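PDB 4JG2: phage-related protein from Bacillus cereus, which is of unknown function but probably binds single-stranded DNA. Local coordinates for residues 48-52 with 53-57; 75-78 with 79-83; 101-105 with 106-110; 115-119 with 120-124. All coordinates share one frame; numbering follows the deposited sequence. Where two conformers were deposited one is given.

Four local contacts follow one another in series along this chain, none of them nesting or crossing, and each fixes how a continuous stretch bends. Contact 1 rounds the corner between strands 45-50 and 54-55. Contact 2 is the first part of helix 75-96, which follows strand 63-71. Contact 3 shapes the loop from that helix to strand 111-112, and contact 4 closes the loop from there to strand 125-132. L110 of contact 3 packs on I81 and N82 of contact 2, while Y48 of contact 1 meets Y122 of contact 4, so the helix and its following loop are tied together, and the loop before strand 125-132 is tied to edge strand 45-50.

Contact 1 of 4, residues 48-52 with 53-57; sequences YFHGW and EPVSI
H50 and V55 meet as a local CH-pi contact round a surface corner, where the chain leaves strand 45-50, turns through G51-E53 and resumes as strand 54-55. The two side chains cross at about a right angle. Methyl CG2 of V55 sits over one face of the imidazole, 3.7 Å from the ring centroid of H50 and 14° off the ring normal. It lies somewhat toward the rim, on the CG-CD2 side, while the other methyl of V55 reaches round to the neighbouring side, its CG1 3.6 Å from ND1 of H50. With CG of H50 anti to its own carbonyl carbon (chi1 -67°), the ring is laid against the second segment.

A water in the plane of the imidazole bridges the corner. It donates to E53 O at 2.8 Å and is also hydrogen-bonded to H50 ND1 at 2.8 Å. Thus the ring is held in two ways, by a methyl over its face and by a water at its edge, which together would limit its rotation. At the bend itself, the backbone N of G51 lies 3.5 Å above the plane of the F49 ring, over its centre.

Both limbs of the corner make backbone hydrogen bonds to strand 63-71, H50 with S65 and V55 with K63. W52 bonds through NE1 to V152 O, and both F49 and W52 pack on I138 of strand 138-139.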
loop_
_atom_site.group_PDB
_atom_site.type_symbol
_atom_site.label_atom_id
_atom_site.label_comp_id
_atom_site.label_asym_id
_atom_site.label_seq_id
_atom_site.Cartn_x
_atom_site.Cartn_y
_atom_site.Cartn_z
ATOM N N TYR A 48 0.116 7.472 7.727
ATOM C CA TYR A 48 -0.164 6.450 8.705
ATOM C C TYR A 48 0.851 5.316 8.573
ATOM O O TYR A 48 0.509 4.113 8.483
ATOM C CB TYR A 48 -1.626 5.964 8.657
ATOM C CG TYR A 48 -2.630 7.060 8.812
ATOM C CD1 TYR A 48 -2.628 7.893 9.900
ATOM C CD2 TYR A 48 -3.597 7.249 7.862
ATOM C CE1 TYR A 48 -3.608 8.864 10.053
ATOM C CE2 TYR A 48 -4.534 8.220 7.991
ATOM C CZ TYR A 48 -4.550 9.017 9.108
ATOM O OH TYR A 48 -5.475 10.041 9.291
ATOM N N PHE A 49 2.117 5.682 8.637
ATOM C CA PHE A 49 3.172 4.722 8.464
ATOM C C PHE A 49 3.398 3.831 9.679
ATOM O O PHE A 49 3.805 4.285 10.742
ATOM C CB PHE A 49 4.485 5.470 8.107
ATOM C CG PHE A 49 5.652 4.594 8.003
ATOM C CD1 PHE A 49 5.847 3.739 6.971
ATOM C CD2 PHE A 49 6.548 4.626 9.039
ATOM C CE1 PHE A 49 7.070 2.927 6.988
ATOM C CE2 PHE A 49 7.613 3.872 9.095
ATOM C CZ PHE A 49 7.925 3.057 8.103
ATOM N N HIS A 50 3.196 2.536 9.462
ATOM C CA HIS A 50 3.416 1.510 10.474
ATOM C C HIS A 50 4.254 0.409 9.856
ATOM O O HIS A 50 3.903 -0.756 9.830
ATOM C CB HIS A 50 2.117 1.004 11.040
ATOM C CG HIS A 50 1.393 2.040 11.839
ATOM N ND1 HIS A 50 1.856 2.515 13.031
ATOM C CD2 HIS A 50 0.278 2.739 11.572
ATOM C CE1 HIS A 50 1.050 3.458 13.475
ATOM N NE2 HIS A 50 0.095 3.639 12.586
ATOM N N GLY A 51 5.438 0.777 9.385
ATOM C CA GLY A 51 6.384 -0.146 8.795
ATOM C C GLY A 51 7.470 -0.650 9.719
ATOM O O GLY A 51 8.040 -1.667 9.427
ATOM N N TRP A 52 7.747 0.060 10.826
ATOM C CA TRP A 52 8.762 -0.448 11.751
ATOM C C TRP A 52 8.176 -1.387 12.804
ATOM O O TRP A 52 8.855 -2.304 13.243
ATOM C CB TRP A 52 9.479 0.718 12.457
ATOM C CG TRP A 52 10.224 1.676 11.563
ATOM C CD1 TRP A 52 9.997 2.999 11.402
ATOM C CD2 TRP A 52 11.345 1.349 10.716
ATOM N NE1 TRP A 52 10.912 3.555 10.522
ATOM C CE2 TRP A 52 11.755 2.551 10.106
ATOM C CE3 TRP A 52 12.076 0.171 10.479
ATOM C CZ2 TRP A 52 12.877 2.626 9.269
ATOM C CZ3 TRP A 52 13.172 0.240 9.660
ATOM C CH2 TRP A 52 13.555 1.443 9.057
ATOM N N GLU A 53 6.954 -1.112 13.227
ATOM C CA GLU A 53 6.248 -1.920 14.201
ATOM C C GLU A 53 4.832 -2.071 13.708
ATOM O O GLU A 53 4.339 -1.190 13.028
ATOM C CB GLU A 53 6.258 -1.257 15.589
ATOM C CG GLU A 53 7.642 -0.895 16.111
ATOM C CD GLU A 53 7.688 -0.862 17.610
ATOM O OE1 GLU A 53 7.061 -1.762 18.215
ATOM O OE2 GLU A 53 8.393 0.010 18.173
ATOM N N PRO A 54 4.224 -3.216 13.978
ATOM C CA PRO A 54 2.839 -3.419 13.567
ATOM C C PRO A 54 1.861 -2.880 14.566
ATOM O O PRO A 54 2.201 -2.708 15.746
ATOM C CB PRO A 54 2.752 -4.947 13.440
ATOM C CG PRO A 54 3.614 -5.435 14.568
ATOM C CD PRO A 54 4.775 -4.440 14.628
ATOM N N VAL A 55 0.643 -2.597 14.101
ATOM C CA VAL A 55 -0.402 -2.045 14.947
ATOM C C VAL A 55 -1.758 -2.645 14.564
ATOM O O VAL A 55 -1.938 -3.199 13.482
ATOM C CB VAL A 55 -0.475 -0.528 14.902
ATOM C CG1 VAL A 55 0.836 0.082 15.410
ATOM C CG2 VAL A 55 -0.915 -0.115 13.523
ATOM N N SER A 56 -2.703 -2.485 15.479
ATOM C CA SER A 56 -4.080 -2.845 15.221
ATOM C C SER A 56 -4.810 -1.546 14.837
ATOM O O SER A 56 -4.665 -0.504 15.516
ATOM C CB SER A 56 -4.735 -3.403 16.471
ATOM O OG SER A 56 -6.153 -3.518 16.320
ATOM N N ILE A 57 -5.495 -1.585 13.692
ATOM C CA ILE A 57 -6.343 -0.475 13.216
ATOM C C ILE A 57 -7.802 -0.892 13.470
ATOM O O ILE A 57 -8.270 -1.939 12.989
ATOM C CB ILE A 57 -6.198 -0.198 11.698
ATOM C CG1 ILE A 57 -4.764 0.152 11.306
ATOM C CG2 ILE A 57 -7.166 0.947 11.283
ATOM C CD1 ILE A 57 -4.532 0.297 9.804
HETATM O O HOH W 1 4.204 1.439 13.999
#

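Contact 2 of 4, residues 75-78 with 79-83; sequences KETI and NAINA
K75 to N82 forms regular alpha-helical backbone, in which the N-H groups of N79, A80, I81 and N82 bond to the carbonyls of K75, E76, T77 and I78 four residues earlier. The N79 N to K75 O and N82 N to I78 O bonds, both 2.9 Å long, are the straightest, with angles of 167° and 168° at the hydrogen.

Side chains one turn apart then pair off along the helix. T77 and I81 lie side by side and point the same way, with T77 CG2 3.9 Å from I81 CD1. The threonine methyl is turned to this task because OG1 is anti to the carbonyl carbon (chi1 -58°), which leaves CG2 anti to the backbone N; OG1 itself is hydrogen-bonded to D74 just before the helix. I78 and N82 also run alongside each other, and CG2 of I78 comes 3.9 Å from ND2 of N82. The amide of N79 folds back over the preceding turn, its ND2 3.1 Å from K75 O, yet the angle is too poor for a hydrogen bond.

Chemically, this helical start is divided. T77, I78 and I81 are buried and turn to I70 of strand 63-71, whereas K75, E76, N79 and N82 are exposed. Cohesion across the contact therefore comes from the backbone bonds and from apolar neighbours on the inner face, as expected of an amphipathic helix packed on a sheet, while the asparagine amides leave the carbonyls to their main-chain donors.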
loop_
_atom_site.group_PDB
_atom_site.type_symbol
_atom_site.label_atom_id
_atom_site.label_comp_id
_atom_site.label_asym_id
_atom_site.label_seq_id
_atom_site.Cartn_x
_atom_site.Cartn_y
_atom_site.Cartn_z
ATOM N N LYS A 75 0.524 8.907 -13.758
ATOM C CA LYS A 75 -0.244 8.025 -14.636
ATOM C C LYS A 75 0.344 6.659 -14.794
ATOM O O LYS A 75 -0.371 5.684 -14.861
ATOM C CB LYS A 75 -0.403 8.682 -16.050
ATOM C CG LYS A 75 -1.027 10.041 -15.986
ATOM C CD LYS A 75 -2.439 10.016 -15.401
ATOM C CE LYS A 75 -3.298 11.305 -15.602
ATOM N NZ LYS A 75 -3.293 12.457 -14.621
ATOM N N GLU A 76 1.652 6.553 -14.825
ATOM C CA GLU A 76 2.282 5.249 -14.975
ATOM C C GLU A 76 1.915 4.353 -13.803
ATOM O O GLU A 76 1.506 3.194 -13.985
ATOM C CB GLU A 76 3.800 5.374 -15.104
ATOM C CG GLU A 76 4.578 4.128 -15.403
ATOM C CD GLU A 76 6.068 4.416 -15.705
ATOM O OE1 GLU A 76 6.566 5.519 -15.367
ATOM O OE2 GLU A 76 6.755 3.526 -16.259
ATOM N N THR A 77 2.029 4.823 -12.556
ATOM C CA THR A 77 1.689 4.015 -11.426
ATOM C C THR A 77 0.199 3.711 -11.387
ATOM O O THR A 77 -0.196 2.580 -11.089
ATOM C CB THR A 77 2.113 4.731 -10.115
ATOM O OG1 THR A 77 3.524 4.983 -10.162
ATOM C CG2 THR A 77 1.764 3.918 -8.883
ATOM N N ILE A 78 -0.644 4.715 -11.657
ATOM C CA ILE A 78 -2.072 4.498 -11.620
ATOM C C ILE A 78 -2.463 3.409 -12.650
ATOM O O ILE A 78 -3.270 2.514 -12.357
ATOM C CB ILE A 78 -2.818 5.806 -11.873
ATOM C CG1 ILE A 78 -2.537 6.787 -10.743
ATOM C CG2 ILE A 78 -4.326 5.574 -12.114
ATOM C CD1 ILE A 78 -2.854 8.221 -11.129
ATOM N N ASN A 79 -1.957 3.527 -13.863
ATOM C CA ASN A 79 -2.294 2.534 -14.891
ATOM C C ASN A 79 -1.820 1.155 -14.486
ATOM O O ASN A 79 -2.544 0.178 -14.714
ATOM C CB ASN A 79 -1.677 2.959 -16.254
ATOM C CG ASN A 79 -2.362 4.194 -16.854
ATOM O OD1 ASN A 79 -3.553 4.414 -16.682
ATOM N ND2 ASN A 79 -1.612 4.974 -17.601
ATOM N N ALA A 80 -0.642 1.061 -13.871
ATOM C CA ALA A 80 -0.133 -0.217 -13.414
ATOM C C ALA A 80 -1.024 -0.814 -12.328
ATOM O O ALA A 80 -1.279 -2.009 -12.324
ATOM C CB ALA A 80 1.297 -0.109 -12.928
ATOM N N ILE A 81 -1.522 0.019 -11.407
ATOM C CA ILE A 81 -2.427 -0.424 -10.346
ATOM C C ILE A 81 -3.729 -0.938 -10.962
ATOM O O ILE A 81 -4.232 -2.007 -10.606
ATOM C CB ILE A 81 -2.640 0.625 -9.278
ATOM C CG1 ILE A 81 -1.370 0.824 -8.449
ATOM C CG2 ILE A 81 -3.811 0.234 -8.371
ATOM C CD1 ILE A 81 -1.390 2.023 -7.515
ATOM N N ASN A 82 -4.306 -0.169 -11.891
ATOM C CA ASN A 82 -5.544 -0.588 -12.519
ATOM C C ASN A 82 -5.388 -1.948 -13.189
ATOM O O ASN A 82 -6.248 -2.831 -13.032
ATOM C CB ASN A 82 -6.033 0.429 -13.519
ATOM C CG ASN A 82 -6.489 1.712 -12.879
ATOM O OD1 ASN A 82 -6.945 1.740 -11.757
ATOM N ND2 ASN A 82 -6.490 2.775 -13.683
ATOM N N ALA A 83 -4.292 -2.158 -13.881
ATOM C CA ALA A 83 -4.007 -3.440 -14.581
ATOM C C ALA A 83 -3.810 -4.555 -13.552
ATOM O O ALA A 83 -4.302 -5.676 -13.731
ATOM C CB ALA A 83 -2.742 -3.339 -15.452
#

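Contact 3 of 4, residues 101-105 with 106-110; sequences PNKAA and IKLPL
P101 begins the contact by laying its ring against I106, with P101 CG 3.9 Å from I106 CD1 and P101 CB 4.0 Å from I106 CG2, so that both branches of the isoleucine are used. N102 then starts the turn: its OD1 accepts from A104 N at 2.9 Å, an Asx turn, and N102 O takes A105 N at 2.8 Å.

K103 stands next, its aliphatic chain crossing L108 at about a right angle. Both CB and CE of K103 lie 4.1 Å from L108 CD1, and beyond them NZ forms a salt bridge with D86. K103 O receives a weak but straight bond from I106 N, at 3.4 Å. A105 completes the 3-10 segment, and there I106 swings back: chi1 of 65° places its CG1 between its backbone N and carbonyl carbon, 3.6 Å from K103 O, and the extended chi2 (174°) carries CD1 on to the proline.

This small apolar cluster faces helix 75-96, where P101 and I106 both touch I89. Further along, K107 makes backbone bonds to K173 and V175, P109 reaches F164 of strand 157-169, and L110 packs on Y126 and V128 of strand 125-132.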
loop_
_atom_site.group_PDB
_atom_site.type_symbol
_atom_site.label_atom_id
_atom_site.label_comp_id
_atom_site.label_asym_id
_atom_site.label_seq_id
_atom_site.Cartn_x
_atom_site.Cartn_y
_atom_site.Cartn_z
ATOM N N PRO A 101 -16.836 -10.877 -11.307
ATOM C CA PRO A 101 -17.755 -10.005 -10.638
ATOM C C PRO A 101 -17.887 -8.659 -11.331
ATOM O O PRO A 101 -16.999 -8.221 -12.094
ATOM C CB PRO A 101 -17.066 -9.809 -9.271
ATOM C CG PRO A 101 -15.630 -9.790 -9.634
ATOM C CD PRO A 101 -15.516 -10.866 -10.661
ATOM N N ASN A 102 -19.009 -8.012 -11.047
ATOM C CA ASN A 102 -19.240 -6.670 -11.421
ATOM C C ASN A 102 -18.377 -5.849 -10.429
ATOM O O ASN A 102 -18.494 -5.979 -9.208
ATOM C CB ASN A 102 -20.716 -6.401 -11.226
ATOM C CG ASN A 102 -21.128 -4.983 -11.566
ATOM O OD1 ASN A 102 -20.378 -4.022 -11.390
ATOM N ND2 ASN A 102 -22.355 -4.851 -12.012
ATOM N N LYS A 103 -17.495 -5.024 -10.955
ATOM C CA LYS A 103 -16.611 -4.257 -10.092
ATOM C C LYS A 103 -17.343 -3.337 -9.119
ATOM O O LYS A 103 -16.814 -3.041 -8.017
ATOM C CB LYS A 103 -15.502 -3.596 -10.910
ATOM C CG LYS A 103 -14.567 -4.616 -11.531
ATOM C CD LYS A 103 -13.560 -4.060 -12.531
ATOM C CE LYS A 103 -12.414 -3.323 -11.897
ATOM N NZ LYS A 103 -11.525 -2.798 -12.965
ATOM N N ALA A 104 -18.538 -2.862 -9.471
ATOM C CA ALA A 104 -19.283 -2.063 -8.524
ATOM C C ALA A 104 -19.762 -2.868 -7.292
ATOM O O ALA A 104 -20.117 -2.275 -6.276
ATOM C CB ALA A 104 -20.482 -1.445 -9.229
ATOM N N ALA A 105 -19.734 -4.206 -7.373
ATOM C CA ALA A 105 -20.223 -5.110 -6.325
ATOM C C ALA A 105 -19.165 -5.507 -5.303
ATOM O O ALA A 105 -19.460 -6.118 -4.275
ATOM C CB ALA A 105 -20.789 -6.380 -6.967
ATOM N N ILE A 106 -17.906 -5.130 -5.548
ATOM C CA ILE A 106 -16.801 -5.549 -4.686
ATOM C C ILE A 106 -15.939 -4.358 -4.241
ATOM O O ILE A 106 -16.043 -3.269 -4.774
ATOM C CB ILE A 106 -15.940 -6.594 -5.421
ATOM C CG1 ILE A 106 -15.262 -6.006 -6.654
ATOM C CG2 ILE A 106 -16.760 -7.784 -5.782
ATOM C CD1 ILE A 106 -14.270 -6.916 -7.363
ATOM N N LYS A 107 -15.083 -4.603 -3.240
ATOM C CA LYS A 107 -14.174 -3.596 -2.700
ATOM C C LYS A 107 -12.969 -3.562 -3.546
ATOM O O LYS A 107 -12.289 -4.592 -3.747
ATOM C CB LYS A 107 -13.842 -3.944 -1.237
ATOM C CG LYS A 107 -12.959 -3.044 -0.435
ATOM C CD LYS A 107 -13.073 -3.443 1.049
ATOM C CE LYS A 107 -11.910 -3.056 1.926
ATOM N NZ LYS A 107 -11.614 -1.610 1.970
ATOM N N LEU A 108 -12.625 -2.388 -4.008
ATOM C CA LEU A 108 -11.452 -2.161 -4.815
ATOM C C LEU A 108 -10.464 -1.249 -4.095
ATOM O O LEU A 108 -10.878 -0.403 -3.314
ATOM C CB LEU A 108 -11.841 -1.553 -6.160
ATOM C CG LEU A 108 -12.783 -2.342 -7.034
ATOM C CD1 LEU A 108 -13.152 -1.492 -8.249
ATOM C CD2 LEU A 108 -12.184 -3.657 -7.439
ATOM N N PRO A 109 -9.154 -1.427 -4.294
ATOM C CA PRO A 109 -8.157 -0.774 -3.441
ATOM C C PRO A 109 -7.737 0.647 -3.773
ATOM O O PRO A 109 -7.250 1.366 -2.908
ATOM C CB PRO A 109 -6.954 -1.743 -3.501
ATOM C CG PRO A 109 -7.060 -2.283 -4.903
ATOM C CD PRO A 109 -8.549 -2.512 -5.077
ATOM N N LEU A 110 -7.888 1.069 -5.047
ATOM C CA LEU A 110 -7.440 2.450 -5.392
ATOM C C LEU A 110 -8.527 3.428 -5.009
ATOM O O LEU A 110 -9.564 3.523 -5.675
ATOM C CB LEU A 110 -7.097 2.524 -6.862
ATOM C CG LEU A 110 -6.442 3.823 -7.278
ATOM C CD1 LEU A 110 -5.001 3.901 -6.810
ATOM C CD2 LEU A 110 -6.524 3.977 -8.777
#

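Contact 4 of 4, residues 115-119 with 120-124; sequences VERDD and EAYKG
R117 and Y122 lie side by side and point the same way, the guanidinium and phenol planes turned 32° apart. They touch through aliphatic carbon, CG of R117 coming 3.8 Å from CD2 of Y122. The opposite rim of the ring meets D119, whose CB is 3.9 Å from Y122 CD1; both carbons approach obliquely from the same side of the ring. A bend at chi2 (-63°) turns the arginine head back to its own backbone, where NH1 of R117 donates to E116 O at 2.9 Å with the acceptor in the guanidinium plane. The hydroxyl of Y122 is bonded to S47 OG, and the ring meets F127 edge-to-face.

The K123 chain bends at chi2 and runs past D119 O, ending in a weak bond of 3.3 Å from K123 NZ to R117 O.

In the backbone, D119 O accepts from Y122 N at 3.1 Å, and E120 O accepts from K123 N at 3.2 Å. Two overlapping beta turns with helical backbone angles result, followed by G124 at positive phi. Such a compact turn suits a loop linking strands 111-112 and 125-132, antiparallel neighbours in the sheet that form a beta-hairpin.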
loop_
_atom_site.group_PDB
_atom_site.type_symbol
_atom_site.label_atom_id
_atom_site.label_comp_id
_atom_site.label_asym_id
_atom_site.label_seq_id
_atom_site.Cartn_x
_atom_site.Cartn_y
_atom_site.Cartn_z
ATOM N N VAL A 115 -12.133 12.929 -2.705
ATOM C CA VAL A 115 -13.540 12.820 -2.369
ATOM C C VAL A 115 -13.821 11.886 -1.183
ATOM O O VAL A 115 -14.842 12.052 -0.560
ATOM C CB VAL A 115 -14.387 12.605 -3.675
ATOM C CG1 VAL A 115 -14.243 13.755 -4.686
ATOM C CG2 VAL A 115 -14.056 11.341 -4.341
ATOM N N GLU A 116 -12.947 10.937 -0.864
ATOM C CA GLU A 116 -13.195 10.003 0.242
ATOM C C GLU A 116 -12.565 10.416 1.580
ATOM O O GLU A 116 -12.753 9.744 2.597
ATOM C CB GLU A 116 -12.752 8.598 -0.119
ATOM C CG GLU A 116 -13.373 8.086 -1.400
ATOM C CD GLU A 116 -12.966 6.660 -1.634
ATOM O OE1 GLU A 116 -13.271 5.811 -0.760
ATOM O OE2 GLU A 116 -12.456 6.334 -2.704
ATOM N N ARG A 117 -11.790 11.492 1.536
ATOM C CA ARG A 117 -11.127 12.042 2.712
ATOM C C ARG A 117 -11.249 13.560 2.731
ATOM O O ARG A 117 -11.517 14.187 1.710
ATOM C CB ARG A 117 -9.647 11.637 2.754
ATOM C CG ARG A 117 -9.385 10.134 2.896
ATOM C CD ARG A 117 -9.927 9.569 4.211
ATOM N NE ARG A 117 -9.513 8.181 4.423
ATOM C CZ ARG A 117 -10.263 7.134 4.100
ATOM N NH1 ARG A 117 -11.456 7.330 3.545
ATOM N NH2 ARG A 117 -9.833 5.899 4.324
ATOM N N ASP A 118 -10.988 14.086 3.926
ATOM C CA ASP A 118 -10.947 15.520 4.179
ATOM C C ASP A 118 -9.621 15.813 4.805
ATOM O O ASP A 118 -9.583 16.214 5.967
ATOM C CB ASP A 118 -11.930 15.923 5.271
ATOM C CG ASP A 118 -13.266 15.370 5.060
ATOM O OD1 ASP A 118 -13.720 15.125 3.908
ATOM O OD2 ASP A 118 -13.895 15.092 6.118
ATOM N N ASP A 119 -8.524 15.579 4.106
ATOM C CA ASP A 119 -7.196 15.850 4.687
ATOM C C ASP A 119 -6.418 16.470 3.566
ATOM O O ASP A 119 -6.401 15.958 2.461
ATOM C CB ASP A 119 -6.408 14.592 5.131
ATOM C CG ASP A 119 -7.013 13.857 6.318
ATOM O OD1 ASP A 119 -7.943 13.073 6.128
ATOM O OD2 ASP A 119 -6.473 13.995 7.434
ATOM N N GLU A 120 -5.716 17.533 3.859
ATOM C CA GLU A 120 -4.934 18.244 2.865
ATOM C C GLU A 120 -3.851 17.382 2.181
ATOM O O GLU A 120 -3.637 17.514 1.003
ATOM C CB GLU A 120 -4.419 19.561 3.401
ATOM C CG GLU A 120 -5.604 20.531 3.695
ATOM C CD GLU A 120 -6.528 20.964 2.523
ATOM O OE1 GLU A 120 -6.023 21.279 1.474
ATOM O OE2 GLU A 120 -7.780 21.090 2.745
ATOM N N ALA A 121 -3.241 16.420 2.904
ATOM C CA ALA A 121 -2.200 15.584 2.284
ATOM C C ALA A 121 -2.751 14.677 1.201
ATOM O O ALA A 121 -2.014 14.170 0.327
ATOM C CB ALA A 121 -1.477 14.692 3.298
ATOM N N TYR A 122 -4.049 14.347 1.287
ATOM C CA TYR A 122 -4.722 13.456 0.374
ATOM C C TYR A 122 -5.244 14.183 -0.891
ATOM O O TYR A 122 -5.602 13.515 -1.854
ATOM C CB TYR A 122 -5.850 12.712 1.082
ATOM C CG TYR A 122 -5.410 11.565 1.977
ATOM C CD1 TYR A 122 -4.662 11.768 3.123
ATOM C CD2 TYR A 122 -5.776 10.249 1.698
ATOM C CE1 TYR A 122 -4.245 10.716 3.911
ATOM C CE2 TYR A 122 -5.365 9.197 2.509
ATOM C CZ TYR A 122 -4.622 9.441 3.599
ATOM O OH TYR A 122 -4.227 8.378 4.410
ATOM N N LYS A 123 -5.373 15.506 -0.828
ATOM C CA LYS A 123 -5.852 16.251 -2.016
ATOM C C LYS A 123 -4.910 15.974 -3.191
ATOM O O LYS A 123 -3.677 15.951 -3.016
ATOM C CB LYS A 123 -5.987 17.732 -1.731
ATOM C CG LYS A 123 -6.979 18.065 -0.622
ATOM C CD LYS A 123 -8.405 17.493 -0.832
ATOM C CE LYS A 123 -9.426 17.872 0.291
ATOM N NZ LYS A 123 -10.655 17.012 0.168
ATOM N N GLY A 124 -5.484 15.786 -4.392
ATOM C CA GLY A 124 -4.684 15.523 -5.534
ATOM C C GLY A 124 -4.020 14.159 -5.578
ATOM O O GLY A 124 -3.147 13.956 -6.432
#